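Local coordinates for protein prolyl-tRNA synthetase (Naegleria fowleri, PDB 6UYH) that probably joins proline to its cognate tRNA using ATP, and binds halofuginone together with an ATP analogue, at residues Ser57-Leu69 and Thr186-Leu198. Numbering follows the deposited sequence. Where two conformers were deposited one is given.
Sequences SVQKFFDAEIKKL and TILELYKRVYEEL. With EDO (1,2-ethanediol), chain K.
The F61 ring has L198 CG over one face and E65 CG, from its own helix, over the other, both toward the rim. At its edge it meets the R193 guanidinium, whose plane is turned 83° from the ring. F61 CZ lies 3.8 Å above the guanidinium plane, over its centre. V194 CG2 touches the F61 ring at the edge, 3.8 Å from F61 CE2. CG of F61 stands anti to the backbone N (chi1 172°), which sets the ring as a knob among R193, V194, E197 and L198. The F62 and Y191 rings lie nearly parallel but are slid apart and barely overlap. F62 carries I66 CG2 on one face. These contacts pack helix 49-67 against helix 177-198, beside the strands of the class II catalytic core; the segments 57-67 and 186-198 run roughly antiparallel, at 146°. W269 of strand 261-272 touches both F62 and Y191, and the Y191 side chain lies about 6 Å from bound halofuginone. R193 holds E197 side-on: R193 NE reaches E197 OE1 at 3.0 Å and NH2 reaches OE2 at 3.1 Å. R193 NH1 forms a salt bridge with E65 OE1 at 3.3 Å, with a weak, bent hydrogen bond. A water links R193 NH2 to E65 OE2, which also accepts a hydrogen bond from K68 NZ as part of a salt bridge. L190 CD2 packs on E65 CB at 3.8 Å, and its CD1 meets I66 CG2. At the far end L69 CD1 rests on T186 CG2 and I187 CD1.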
# COMPACT_ATOMS: atom_id res chain seq x y z
N SER A 57 9.14 4.97 2.74
CA SER A 57 10.27 4.79 3.64
C SER A 57 9.79 4.59 5.07
O SER A 57 10.31 3.74 5.80
CB SER A 57 11.21 6.00 3.56
OG SER A 57 11.88 6.06 2.31
N VAL A 58 8.79 5.36 5.47
CA VAL A 58 8.18 5.17 6.78
C VAL A 58 7.58 3.78 6.89
O VAL A 58 7.78 3.07 7.88
CB VAL A 58 7.13 6.27 7.04
CG1 VAL A 58 6.33 5.95 8.31
CG2 VAL A 58 7.84 7.61 7.18
N GLN A 59 6.84 3.35 5.84
CA GLN A 59 6.23 2.03 5.83
C GLN A 59 7.28 0.94 6.02
O GLN A 59 7.10 0.01 6.82
CB GLN A 59 5.48 1.79 4.50
CG GLN A 59 4.29 2.72 4.19
CD GLN A 59 3.57 2.41 2.86
OE1 GLN A 59 4.19 2.10 1.83
NE2 GLN A 59 2.24 2.53 2.87
N LYS A 60 8.37 1.03 5.27
CA LYS A 60 9.39 -0.02 5.32
C LYS A 60 9.98 -0.14 6.71
O LYS A 60 10.13 -1.24 7.25
CB LYS A 60 10.48 0.28 4.29
CG LYS A 60 11.66 -0.67 4.35
CD LYS A 60 12.76 -0.25 3.38
CE LYS A 60 13.91 -1.23 3.40
NZ LYS A 60 14.61 -1.22 2.09
N PHE A 61 10.32 1.00 7.32
CA PHE A 61 10.87 1.02 8.67
C PHE A 61 9.86 0.49 9.68
O PHE A 61 10.18 -0.38 10.50
CB PHE A 61 11.29 2.43 9.03
CG PHE A 61 11.71 2.60 10.47
CD1 PHE A 61 12.95 2.17 10.91
CD2 PHE A 61 10.85 3.19 11.39
CE1 PHE A 61 13.34 2.34 12.24
CE2 PHE A 61 11.23 3.37 12.72
CZ PHE A 61 12.48 2.94 13.14
N PHE A 62 8.63 1.02 9.65
CA PHE A 62 7.65 0.66 10.67
C PHE A 62 7.26 -0.81 10.55
O PHE A 62 7.17 -1.51 11.56
CB PHE A 62 6.42 1.57 10.56
CG PHE A 62 5.47 1.46 11.73
CD1 PHE A 62 5.76 2.10 12.93
CD2 PHE A 62 4.28 0.76 11.61
CE1 PHE A 62 4.89 2.01 14.01
CE2 PHE A 62 3.39 0.68 12.69
CZ PHE A 62 3.70 1.31 13.88
N ASP A 63 7.04 -1.29 9.32
CA ASP A 63 6.73 -2.70 9.09
C ASP A 63 7.80 -3.60 9.70
O ASP A 63 7.49 -4.62 10.32
CB ASP A 63 6.62 -3.00 7.59
CG ASP A 63 5.19 -2.94 7.07
OD1 ASP A 63 4.26 -2.72 7.86
OD2 ASP A 63 5.01 -3.11 5.84
N ALA A 64 9.08 -3.28 9.47
CA ALA A 64 10.12 -4.14 10.00
C ALA A 64 10.13 -4.13 11.52
O ALA A 64 10.40 -5.16 12.14
CB ALA A 64 11.49 -3.74 9.44
N GLU A 65 9.82 -2.98 12.14
CA GLU A 65 9.82 -2.92 13.60
C GLU A 65 8.61 -3.64 14.20
O GLU A 65 8.74 -4.31 15.24
CB GLU A 65 9.85 -1.46 14.06
CG GLU A 65 11.18 -0.75 13.74
CD GLU A 65 12.39 -1.46 14.34
OE1 GLU A 65 12.33 -1.90 15.51
OE2 GLU A 65 13.41 -1.58 13.63
N ILE A 66 7.43 -3.51 13.59
CA ILE A 66 6.27 -4.17 14.19
C ILE A 66 6.28 -5.67 13.89
O ILE A 66 5.68 -6.46 14.64
CB ILE A 66 4.94 -3.54 13.75
CG1 ILE A 66 4.68 -3.72 12.24
CG2 ILE A 66 4.88 -2.06 14.21
CD1 ILE A 66 3.31 -3.21 11.79
N LYS A 67 6.99 -6.10 12.85
CA LYS A 67 7.12 -7.53 12.61
C LYS A 67 7.83 -8.22 13.78
O LYS A 67 7.49 -9.35 14.15
CB LYS A 67 7.86 -7.77 11.30
CG LYS A 67 7.84 -9.21 10.84
CD LYS A 67 8.60 -9.38 9.55
CE LYS A 67 8.74 -10.86 9.18
NZ LYS A 67 9.57 -11.03 7.96
N LYS A 68 8.83 -7.55 14.37
CA LYS A 68 9.54 -8.08 15.52
C LYS A 68 8.62 -8.26 16.72
O LYS A 68 8.93 -9.06 17.61
CB LYS A 68 10.70 -7.15 15.90
CG LYS A 68 11.75 -6.97 14.82
CD LYS A 68 12.69 -5.81 15.16
CE LYS A 68 13.75 -5.62 14.09
NZ LYS A 68 14.68 -4.50 14.40
N LEU A 69 7.52 -7.52 16.77
CA LEU A 69 6.54 -7.63 17.84
C LEU A 69 5.48 -8.69 17.56
O LEU A 69 4.64 -8.95 18.43
CB LEU A 69 5.85 -6.28 18.05
CG LEU A 69 6.78 -5.09 18.31
CD1 LEU A 69 5.96 -3.82 18.45
CD2 LEU A 69 7.64 -5.33 19.55
N THR A 186 5.32 0.75 23.83
CA THR A 186 6.21 0.23 22.79
C THR A 186 5.90 0.87 21.43
O THR A 186 6.82 1.30 20.71
CB THR A 186 6.07 -1.29 22.71
OG1 THR A 186 6.54 -1.87 23.94
CG2 THR A 186 6.88 -1.86 21.54
N ILE A 187 4.62 0.95 21.06
CA ILE A 187 4.26 1.58 19.79
C ILE A 187 4.55 3.08 19.86
O ILE A 187 5.02 3.67 18.88
CB ILE A 187 2.78 1.31 19.44
CG1 ILE A 187 2.54 -0.20 19.21
CG2 ILE A 187 2.36 2.09 18.18
CD1 ILE A 187 3.29 -0.78 18.02
N LEU A 188 4.28 3.71 21.01
CA LEU A 188 4.57 5.13 21.15
C LEU A 188 6.05 5.42 20.95
O LEU A 188 6.42 6.42 20.32
CB LEU A 188 4.12 5.62 22.53
CG LEU A 188 4.12 7.16 22.68
CD1 LEU A 188 3.01 7.78 21.86
CD2 LEU A 188 4.02 7.56 24.15
N GLU A 189 6.92 4.55 21.46
CA GLU A 189 8.35 4.69 21.22
C GLU A 189 8.68 4.51 19.73
O GLU A 189 9.55 5.21 19.20
CB GLU A 189 9.13 3.70 22.08
CG GLU A 189 10.60 3.54 21.72
CD GLU A 189 11.44 4.79 21.99
OE1 GLU A 189 10.95 5.76 22.61
OE2 GLU A 189 12.63 4.79 21.60
N LEU A 190 7.99 3.60 19.04
CA LEU A 190 8.23 3.46 17.60
C LEU A 190 7.83 4.72 16.85
O LEU A 190 8.49 5.11 15.89
CB LEU A 190 7.49 2.26 17.03
CG LEU A 190 8.02 0.87 17.39
CD1 LEU A 190 7.24 -0.19 16.61
CD2 LEU A 190 9.52 0.76 17.08
N TYR A 191 6.74 5.38 17.27
CA TYR A 191 6.38 6.64 16.65
C TYR A 191 7.43 7.71 16.92
O TYR A 191 7.77 8.50 16.04
CB TYR A 191 5.01 7.12 17.15
CG TYR A 191 3.85 6.28 16.68
CD1 TYR A 191 3.96 5.43 15.58
CD2 TYR A 191 2.62 6.35 17.34
CE1 TYR A 191 2.89 4.67 15.16
CE2 TYR A 191 1.54 5.61 16.92
CZ TYR A 191 1.67 4.77 15.84
OH TYR A 191 0.58 4.04 15.43
N LYS A 192 7.97 7.75 18.15
CA LYS A 192 9.08 8.65 18.42
C LYS A 192 10.26 8.35 17.49
O LYS A 192 10.89 9.27 16.96
CB LYS A 192 9.50 8.54 19.89
CG LYS A 192 10.78 9.28 20.28
CD LYS A 192 11.97 8.35 20.21
CE LYS A 192 13.12 8.81 21.10
NZ LYS A 192 14.15 7.73 21.13
N ARG A 193 10.56 7.07 17.27
CA ARG A 193 11.68 6.72 16.39
C ARG A 193 11.42 7.11 14.94
O ARG A 193 12.35 7.52 14.23
CB ARG A 193 12.00 5.23 16.51
CG ARG A 193 12.47 4.84 17.91
CD ARG A 193 12.85 3.37 17.95
NE ARG A 193 13.95 3.10 17.03
CZ ARG A 193 14.21 1.91 16.51
NH1 ARG A 193 13.46 0.86 16.84
NH2 ARG A 193 15.22 1.76 15.67
N VAL A 194 10.18 6.97 14.46
CA VAL A 194 9.87 7.43 13.10
C VAL A 194 10.19 8.91 12.97
O VAL A 194 10.92 9.34 12.07
CB VAL A 194 8.40 7.15 12.73
CG1 VAL A 194 8.04 7.88 11.41
CG2 VAL A 194 8.13 5.64 12.60
N TYR A 195 9.65 9.73 13.88
CA TYR A 195 9.89 11.16 13.78
C TYR A 195 11.37 11.49 13.93
O TYR A 195 11.93 12.23 13.11
CB TYR A 195 9.05 11.90 14.81
CG TYR A 195 7.65 12.17 14.33
CD1 TYR A 195 6.57 11.43 14.80
CD2 TYR A 195 7.42 13.16 13.37
CE1 TYR A 195 5.28 11.70 14.34
CE2 TYR A 195 6.15 13.42 12.91
CZ TYR A 195 5.08 12.69 13.40
OH TYR A 195 3.81 12.97 12.92
N GLU A 196 12.02 10.94 14.95
CA GLU A 196 13.38 11.39 15.26
C GLU A 196 14.42 10.73 14.35
O GLU A 196 15.29 11.42 13.81
CB GLU A 196 13.69 11.15 16.74
CG GLU A 196 12.79 12.02 17.66
CD GLU A 196 13.39 12.33 19.01
OE1 GLU A 196 14.50 11.85 19.32
OE2 GLU A 196 12.73 13.06 19.78
N GLU A 197 14.33 9.42 14.15
CA GLU A 197 15.37 8.71 13.41
C GLU A 197 15.19 8.79 11.89
O GLU A 197 16.18 8.76 11.16
CB GLU A 197 15.44 7.24 13.85
CG GLU A 197 15.91 7.06 15.29
CD GLU A 197 15.85 5.61 15.78
OE1 GLU A 197 15.80 5.41 17.01
OE2 GLU A 197 15.84 4.67 14.95
N LEU A 198 13.96 8.89 11.40
CA LEU A 198 13.72 9.02 9.96
C LEU A 198 13.54 10.47 9.52
O LEU A 198 14.14 10.89 8.52
CB LEU A 198 12.48 8.21 9.54
CG LEU A 198 12.61 6.69 9.60
CD1 LEU A 198 11.35 6.03 9.07
CD2 LEU A 198 13.83 6.24 8.82
C1 EDO K . 5.86 -11.68 20.24
O1 EDO K . 5.28 -12.42 19.15
C2 EDO K . 7.06 -10.89 19.73
O2 EDO K . 7.84 -11.71 18.85
O HOH W 1 16.20 -1.11 15.00